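Long-range contacts in Lmo1499 protein (Listeria monocytogenes, PDB 4IIW), which probably acts as an MltG-family lytic transglycosylase that cleaves nascent peptidoglycan strands and so ends their elongation: residues B[257-262]-B[285-290]; B[224-229]-B[303-308]. One frame throughout, in Å; residues are numbered along the deposited sequence.

Contact 1: B[257-262]-B[285-290]; sequences QTDPTV and NTYKNN
Thr-286 and Thr-261 show how a few hydroxyls can fasten a loop to the start of a helix. Thr-286 OG1 donates to Thr-261 OG1 at 2.6 Å and accepts from the backbone N of Thr-258 at 3.0 Å. Thr-261 OG1 in turn donates to Thr-258 O, 2.7 Å away and in its carbonyl plane, so the three threonines close a small cycle of hydrogen bonds. Placing OG1 of Thr-286 between its own backbone N and carbonyl carbon (chi1 56°) brings the hydroxyl to this junction. Beside this cycle of bonds Gln-257 N donates to Thr-286 O from above the carbonyl plane. This is the tight, buried half, and an Asx turn shapes the loop behind it: Asn-285 OD1 accepts from Tyr-287 N.

The Tyr-287 ring leads toward the other, more open half. Gln-257 lies over one face, its CB 3.8 Å from the ring centroid and 12° off the normal, a CH-pi contact. Val-262 CG2 reaches CD1 of the same ring obliquely, at 3.5 Å. The phenol OH donates to Asp-259 OD1, which lies near the ring plane at its edge, and meets it nearly along the C-O axis. Farther out, Gln-257 is exposed; its extended chain carries NE2 to a water at 2.7 Å, while OE1 bonds Arg-249.

Thr-258 turns the other way, its OG1 bonding Glu-232, predicted to be important for catalytic activity, a bond consistent with Thr-258 helping to orient that carboxylate. The contact thus links the start of helix 259-265 to the loop leading to helix 302-309, with Thr-261 also packed on helix 219-232 and Tyr-287 on helix 275-278.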
ATOM      1  N   GLN B 257     -34.305  36.683  36.590  1.00 64.31           N
ATOM      2  CA  GLN B 257     -33.753  36.772  35.224  1.00 66.36           C
ATOM      3  C   GLN B 257     -32.325  36.222  35.106  1.00 66.44           C
ATOM      4  O   GLN B 257     -31.440  36.889  34.566  1.00 68.56           O
ATOM      5  CB  GLN B 257     -33.799  38.229  34.731  1.00 68.58           C
ATOM      6  CG  GLN B 257     -35.222  38.782  34.531  1.00 69.44           C
ATOM      7  CD  GLN B 257     -35.258  40.262  34.177  1.00 69.74           C
ATOM      8  OE1 GLN B 257     -34.314  41.002  34.445  1.00 71.70           O
ATOM      9  NE2 GLN B 257     -36.368  40.704  33.591  1.00 66.99           N
ATOM     10  N   THR B 258     -32.114  35.005  35.604  1.00 63.78           N
ATOM     11  CA  THR B 258     -30.804  34.377  35.559  1.00 63.78           C
ATOM     12  C   THR B 258     -30.791  33.312  34.444  1.00 64.84           C
ATOM     13  O   THR B 258     -31.587  32.364  34.471  1.00 63.87           O
ATOM     14  CB  THR B 258     -30.406  33.800  36.957  1.00 61.52           C
ATOM     15  OG1 THR B 258     -29.059  33.312  36.924  1.00 63.37           O
ATOM     16  CG2 THR B 258     -31.334  32.698  37.396  1.00 58.30           C
ATOM     17  N   ASP B 259     -29.886  33.497  33.468  1.00 66.90           N
ATOM     18  CA  ASP B 259     -29.763  32.623  32.275  1.00 68.15           C
ATOM     19  C   ASP B 259     -29.639  31.146  32.559  1.00 65.70           C
ATOM     20  O   ASP B 259     -30.312  30.338  31.919  1.00 65.99           O
ATOM     21  CB  ASP B 259     -28.570  33.039  31.386  1.00 71.42           C
ATOM     22  CG  ASP B 259     -28.807  34.345  30.651  1.00 75.67           C
ATOM     23  OD1 ASP B 259     -29.845  34.999  30.897  1.00 79.10           O
ATOM     24  OD2 ASP B 259     -27.946  34.723  29.827  1.00 80.52           O
ATOM     25  N   PRO B 260     -28.760  30.775  33.501  1.00 63.92           N
ATOM     26  CA  PRO B 260     -28.625  29.367  33.806  1.00 60.94           C
ATOM     27  C   PRO B 260     -29.953  28.667  34.082  1.00 59.78           C
ATOM     28  O   PRO B 260     -30.076  27.467  33.785  1.00 59.84           O
ATOM     29  CB  PRO B 260     -27.743  29.371  35.053  1.00 59.40           C
ATOM     30  CG  PRO B 260     -26.872  30.531  34.878  1.00 61.71           C
ATOM     31  CD  PRO B 260     -27.756  31.582  34.225  1.00 64.15           C
ATOM     32  N   THR B 261     -30.931  29.382  34.650  1.00 58.70           N
ATOM     33  CA  THR B 261     -32.223  28.756  34.930  1.00 58.15           C
ATOM     34  C   THR B 261     -32.966  28.536  33.624  1.00 61.24           C
ATOM     35  O   THR B 261     -33.702  27.561  33.486  1.00 60.78           O
ATOM     36  CB  THR B 261     -33.105  29.538  35.955  1.00 57.23           C
ATOM     37  OG1 THR B 261     -33.517  30.806  35.420  1.00 56.80           O
ATOM     38  CG2 THR B 261     -32.358  29.721  37.281  1.00 55.22           C
ATOM     39  N   VAL B 262     -32.771  29.441  32.664  1.00 64.45           N
ATOM     40  CA  VAL B 262     -33.383  29.283  31.348  1.00 67.55           C
ATOM     41  C   VAL B 262     -32.769  28.058  30.641  1.00 69.89           C
ATOM     42  O   VAL B 262     -33.488  27.218  30.090  1.00 71.48           O
ATOM     43  CB  VAL B 262     -33.213  30.547  30.484  1.00 69.80           C
ATOM     44  CG1 VAL B 262     -33.612  30.266  29.033  1.00 71.75           C
ATOM     45  CG2 VAL B 262     -34.020  31.687  31.065  1.00 66.19           C
ATOM     46  N   ASN B 285     -38.090  29.055  34.265  1.00 63.12           N
ATOM     47  CA  ASN B 285     -37.730  30.282  33.569  1.00 64.10           C
ATOM     48  C   ASN B 285     -37.915  31.526  34.443  1.00 63.40           C
ATOM     49  O   ASN B 285     -39.040  32.052  34.586  1.00 63.73           O
ATOM     50  CB  ASN B 285     -38.576  30.418  32.316  1.00 68.06           C
ATOM     51  CG  ASN B 285     -38.236  31.638  31.532  1.00 71.97           C
ATOM     52  OD1 ASN B 285     -37.357  32.403  31.927  1.00 72.83           O
ATOM     53  ND2 ASN B 285     -38.928  31.842  30.405  1.00 77.32           N
ATOM     54  N   THR B 286     -36.808  32.018  34.999  1.00 61.54           N
ATOM     55  CA  THR B 286     -36.848  33.179  35.891  1.00 61.22           C
ATOM     56  C   THR B 286     -37.003  34.515  35.170  1.00 63.77           C
ATOM     57  O   THR B 286     -36.987  35.564  35.805  1.00 64.46           O
ATOM     58  CB  THR B 286     -35.641  33.221  36.820  1.00 60.12           C
ATOM     59  OG1 THR B 286     -34.434  33.209  36.040  1.00 62.46           O
ATOM     60  CG2 THR B 286     -35.672  32.012  37.767  1.00 55.23           C
ATOM     61  N   TYR B 287     -37.124  34.475  33.847  1.00 65.84           N
ATOM     62  CA  TYR B 287     -37.439  35.665  33.072  1.00 68.71           C
ATOM     63  C   TYR B 287     -38.959  35.827  33.004  1.00 70.04           C
ATOM     64  O   TYR B 287     -39.457  36.940  32.858  1.00 71.51           O
ATOM     65  CB  TYR B 287     -36.868  35.579  31.660  1.00 71.46           C
ATOM     66  CG  TYR B 287     -35.411  35.945  31.570  1.00 72.68           C
ATOM     67  CD1 TYR B 287     -34.421  35.038  31.921  1.00 69.90           C
ATOM     68  CD2 TYR B 287     -35.023  37.206  31.121  1.00 75.01           C
ATOM     69  CE1 TYR B 287     -33.086  35.377  31.838  1.00 71.10           C
ATOM     70  CE2 TYR B 287     -33.688  37.552  31.028  1.00 76.49           C
ATOM     71  CZ  TYR B 287     -32.723  36.634  31.391  1.00 75.34           C
ATOM     72  OH  TYR B 287     -31.392  36.976  31.309  1.00 76.75           O
ATOM     73  N   LYS B 288     -39.682  34.710  33.120  1.00 69.27           N
ATOM     74  CA  LYS B 288     -41.153  34.705  33.055  1.00 71.91           C
ATOM     75  C   LYS B 288     -41.887  34.461  34.373  1.00 69.19           C
ATOM     76  O   LYS B 288     -43.091  34.529  34.413  1.00 71.22           O
ATOM     77  CB  LYS B 288     -41.636  33.673  32.028  1.00 73.93           C
ATOM     78  CG  LYS B 288     -41.466  34.137  30.585  1.00 81.22           C
ATOM     79  CD  LYS B 288     -42.321  33.315  29.620  1.00 87.99           C
ATOM     80  CE  LYS B 288     -42.324  33.923  28.209  1.00 94.48           C
ATOM     81  NZ  LYS B 288     -42.920  35.293  28.131  1.00 95.58           N
ATOM     82  N   ASN B 289     -41.167  34.183  35.444  1.00 66.62           N
ATOM     83  CA  ASN B 289     -41.792  33.893  36.734  1.00 64.27           C
ATOM     84  C   ASN B 289     -41.066  34.581  37.848  1.00 62.69           C
ATOM     85  O   ASN B 289     -39.834  34.651  37.823  1.00 60.85           O
ATOM     86  CB  ASN B 289     -41.715  32.395  37.007  1.00 62.21           C
ATOM     87  CG  ASN B 289     -42.495  31.582  36.013  1.00 62.37           C
ATOM     88  OD1 ASN B 289     -43.712  31.602  36.017  1.00 67.99           O
ATOM     89  ND2 ASN B 289     -41.798  30.839  35.178  1.00 61.14           N
ATOM     90  N   ASN B 290     -41.805  35.088  38.829  1.00 63.24           N
ATOM     91  CA  ASN B 290     -41.165  35.685  39.989  1.00 62.67           C
ATOM     92  C   ASN B 290     -40.740  34.588  40.965  1.00 61.09           C
ATOM     93  O   ASN B 290     -41.165  33.435  40.841  1.00 61.43           O
ATOM     94  CB  ASN B 290     -42.079  36.684  40.673  1.00 65.25           C
ATOM     95  CG  ASN B 290     -42.326  37.923  39.824  1.00 69.65           C
ATOM     96  OD1 ASN B 290     -43.215  37.949  38.963  1.00 73.06           O
ATOM     97  ND2 ASN B 290     -41.557  38.973  40.092  1.00 66.83           N
TER
HETATM   98  O   HOH W   1     -38.494  39.182  32.946  1.00 61.75           O

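Contact 2: B[224-229]-B[303-308]; sequences TMSSII and SSMEAA
Ile-229 of helix 219-232 sets both its branches against helix 302-309 and illustrates how a branched residue settles among small ones. From CB, which points at the partner helix, the CG2 branch comes to 3.9 Å from Ser-304 OG and also lies near Ala-307 CB. The other branch leaves through CG1, anti to the carbonyl carbon (chi1 -64°), and runs on extended to CD1. That methyl lies against the backbone of the opposing helix, 3.7 Å from Ala-308 N, and touches the CB atoms of Ala-307 and Ala-308 as well.

Between the short segments the axes approach to 8.2 Å at 121°, a close helix-helix crossing lined largely by serine and alanine. The CA atoms of Ser-226 and Met-305 come within 5.1 Å, the CB of this selenomethionine being directed away from the partner helix. Helix 219-232 carries at its C-terminal end Glu-232, predicted to be important for catalysis.

Ser-226 OG fits against Met-305 CA and Ala-308 CB, 3.5 Å from each, although its hydrogen bond goes back to Phe-222 O in its own helix. Ser-304 CB lies 3.6 Å from Ser-226 O, and its OG bonds across to Glu-230 of helix 219-232. Beyond them the CB atoms of Met-225 and Ala-308 meet at 3.9 Å, and the selenomethionine chain of Met-225 bends away onto Phe-246 and Tyr-247 of helix 239-251.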
ATOM      1  N   THR B 224     -31.649  25.676  46.355  1.00 51.29           N
ATOM      2  CA  THR B 224     -32.065  26.362  45.141  1.00 51.10           C
ATOM      3  C   THR B 224     -31.219  27.632  44.957  1.00 52.42           C
ATOM      4  O   THR B 224     -30.606  27.844  43.877  1.00 52.47           O
ATOM      5  CB  THR B 224     -33.548  26.684  45.176  1.00 51.86           C
ATOM      6  OG1 THR B 224     -34.288  25.455  45.238  1.00 51.87           O
ATOM      7  CG2 THR B 224     -33.955  27.458  43.932  1.00 51.55           C
HETATM    8  N   MSE B 225     -31.167  28.470  45.998  1.00 52.47           N
HETATM    9  CA  MSE B 225     -30.326  29.680  45.944  1.00 53.50           C
HETATM   10  C   MSE B 225     -28.912  29.348  45.671  1.00 52.49           C
HETATM   11  O   MSE B 225     -28.270  29.993  44.863  1.00 53.47           O
HETATM   12  CB  MSE B 225     -30.313  30.472  47.249  1.00 54.59           C
HETATM   13  CG  MSE B 225     -31.022  31.754  47.161  1.00 57.90           C
HETATM   14 SE   MSE B 225     -30.224  33.012  45.902  0.78 53.03          SE
HETATM   15  CE  MSE B 225     -31.644  34.293  46.208  1.00 57.85           C
ATOM     16  N   SER B 226     -28.404  28.373  46.400  1.00 51.90           N
ATOM     17  CA  SER B 226     -27.023  27.985  46.228  1.00 53.56           C
ATOM     18  C   SER B 226     -26.742  27.703  44.763  1.00 53.71           C
ATOM     19  O   SER B 226     -25.752  28.192  44.244  1.00 55.70           O
ATOM     20  CB  SER B 226     -26.685  26.768  47.089  1.00 52.77           C
ATOM     21  OG  SER B 226     -26.808  27.097  48.456  1.00 53.48           O
ATOM     22  N   SER B 227     -27.637  26.972  44.093  1.00 52.34           N
ATOM     23  CA  SER B 227     -27.411  26.595  42.694  1.00 54.30           C
ATOM     24  C   SER B 227     -27.420  27.763  41.708  1.00 56.97           C
ATOM     25  O   SER B 227     -26.582  27.807  40.792  1.00 58.45           O
ATOM     26  CB  SER B 227     -28.415  25.537  42.220  1.00 52.90           C
ATOM     27  OG  SER B 227     -29.719  26.059  42.213  1.00 53.31           O
ATOM     28  N   ILE B 228     -28.365  28.695  41.862  1.00 57.15           N
ATOM     29  CA  ILE B 228     -28.408  29.823  40.939  1.00 57.78           C
ATOM     30  C   ILE B 228     -27.173  30.690  41.174  1.00 58.46           C
ATOM     31  O   ILE B 228     -26.678  31.334  40.235  1.00 59.67           O
ATOM     32  CB  ILE B 228     -29.730  30.619  40.986  1.00 57.38           C
ATOM     33  CG1 ILE B 228     -29.932  31.349  42.297  1.00 57.65           C
ATOM     34  CG2 ILE B 228     -30.906  29.699  40.771  1.00 60.04           C
ATOM     35  CD1 ILE B 228     -31.231  32.162  42.316  1.00 54.80           C
ATOM     36  N   ILE B 229     -26.665  30.683  42.413  1.00 56.69           N
ATOM     37  CA  ILE B 229     -25.432  31.418  42.750  1.00 58.14           C
ATOM     38  C   ILE B 229     -24.248  30.704  42.107  1.00 59.36           C
ATOM     39  O   ILE B 229     -23.383  31.353  41.516  1.00 59.97           O
ATOM     40  CB  ILE B 229     -25.179  31.547  44.288  1.00 57.65           C
ATOM     41  CG1 ILE B 229     -26.272  32.372  44.974  1.00 58.40           C
ATOM     42  CG2 ILE B 229     -23.860  32.227  44.567  1.00 56.49           C
ATOM     43  CD1 ILE B 229     -26.174  32.377  46.514  1.00 56.88           C
ATOM     44  N   SER B 303     -18.642  27.330  48.910  1.00 69.22           N
ATOM     45  CA  SER B 303     -18.599  28.744  48.628  1.00 70.39           C
ATOM     46  C   SER B 303     -20.017  29.287  48.368  1.00 66.07           C
ATOM     47  O   SER B 303     -20.461  30.239  49.007  1.00 65.12           O
ATOM     48  CB  SER B 303     -17.690  29.003  47.436  1.00 72.99           C
ATOM     49  OG  SER B 303     -17.565  30.393  47.226  1.00 77.38           O
ATOM     50  N   SER B 304     -20.726  28.661  47.442  1.00 63.34           N
ATOM     51  CA  SER B 304     -22.084  29.080  47.120  1.00 60.59           C
ATOM     52  C   SER B 304     -23.047  28.891  48.276  1.00 59.37           C
ATOM     53  O   SER B 304     -23.923  29.732  48.499  1.00 59.74           O
ATOM     54  CB  SER B 304     -22.598  28.341  45.898  1.00 58.32           C
ATOM     55  OG  SER B 304     -21.914  28.798  44.747  1.00 63.69           O
HETATM   56  N   MSE B 305     -22.905  27.799  49.012  1.00 59.36           N
HETATM   57  CA  MSE B 305     -23.781  27.567  50.146  1.00 58.82           C
HETATM   58  C   MSE B 305     -23.631  28.677  51.189  1.00 61.03           C
HETATM   59  O   MSE B 305     -24.637  29.178  51.674  1.00 59.81           O
HETATM   60  CB  MSE B 305     -23.567  26.175  50.727  1.00 59.35           C
HETATM   61  CG  MSE B 305     -24.159  25.094  49.844  1.00 57.34           C
HETATM   62 SE   MSE B 305     -23.821  23.324  50.516  0.99 63.55          SE
HETATM   63  CE  MSE B 305     -24.604  22.298  49.055  1.00 57.95           C
ATOM     64  N   GLU B 306     -22.392  29.061  51.526  1.00 64.50           N
ATOM     65  CA  GLU B 306     -22.171  30.186  52.447  1.00 68.01           C
ATOM     66  C   GLU B 306     -22.829  31.453  51.939  1.00 66.41           C
ATOM     67  O   GLU B 306     -23.416  32.201  52.711  1.00 66.79           O
ATOM     68  CB  GLU B 306     -20.687  30.513  52.657  1.00 72.85           C
ATOM     69  CG  GLU B 306     -20.098  30.148  54.016  1.00 79.98           C
ATOM     70  CD  GLU B 306     -18.876  31.022  54.347  1.00 93.74           C
ATOM     71  OE1 GLU B 306     -18.520  31.154  55.545  1.00104.00           O
ATOM     72  OE2 GLU B 306     -18.289  31.613  53.408  1.00 98.35           O
ATOM     73  N   ALA B 307     -22.696  31.705  50.645  1.00 65.00           N
ATOM     74  CA  ALA B 307     -23.281  32.886  50.041  1.00 65.28           C
ATOM     75  C   ALA B 307     -24.797  32.919  50.236  1.00 63.40           C
ATOM     76  O   ALA B 307     -25.371  33.971  50.510  1.00 64.33           O
ATOM     77  CB  ALA B 307     -22.933  32.954  48.566  1.00 64.64           C
ATOM     78  N   ALA B 308     -25.433  31.761  50.122  1.00 60.75           N
ATOM     79  CA  ALA B 308     -26.879  31.676  50.245  1.00 59.60           C
ATOM     80  C   ALA B 308     -27.336  32.019  51.650  1.00 61.31           C
ATOM     81  O   ALA B 308     -28.321  32.709  51.816  1.00 61.25           O
ATOM     82  CB  ALA B 308     -27.385  30.259  49.843  1.00 57.49           C
TER

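In the fold
Both contacts are largely buried, but they differ in kind. Contact 2 is wholly buried and joins two helices mainly by van der Waals packing between the segments, with a hydrogen bond from Ser-304 to Glu-230 just beyond segment 224-229. Contact 1 fixes irregular chain by hydrogen bonds and reaches the surface at Gln-257. Along the sequence contact 1 is nested inside the loop that contact 2 closes, and in space their centres are about 16 Å apart. Helix 219-232 connects them: it supplies one side of contact 2, its Ile-228 CG2 packs on Thr-261 CG2 of contact 1 at 3.8 Å, and it ends beside contact 1. Segments 257-262 and 303-308 thus both lie against the helix that carries Glu-232.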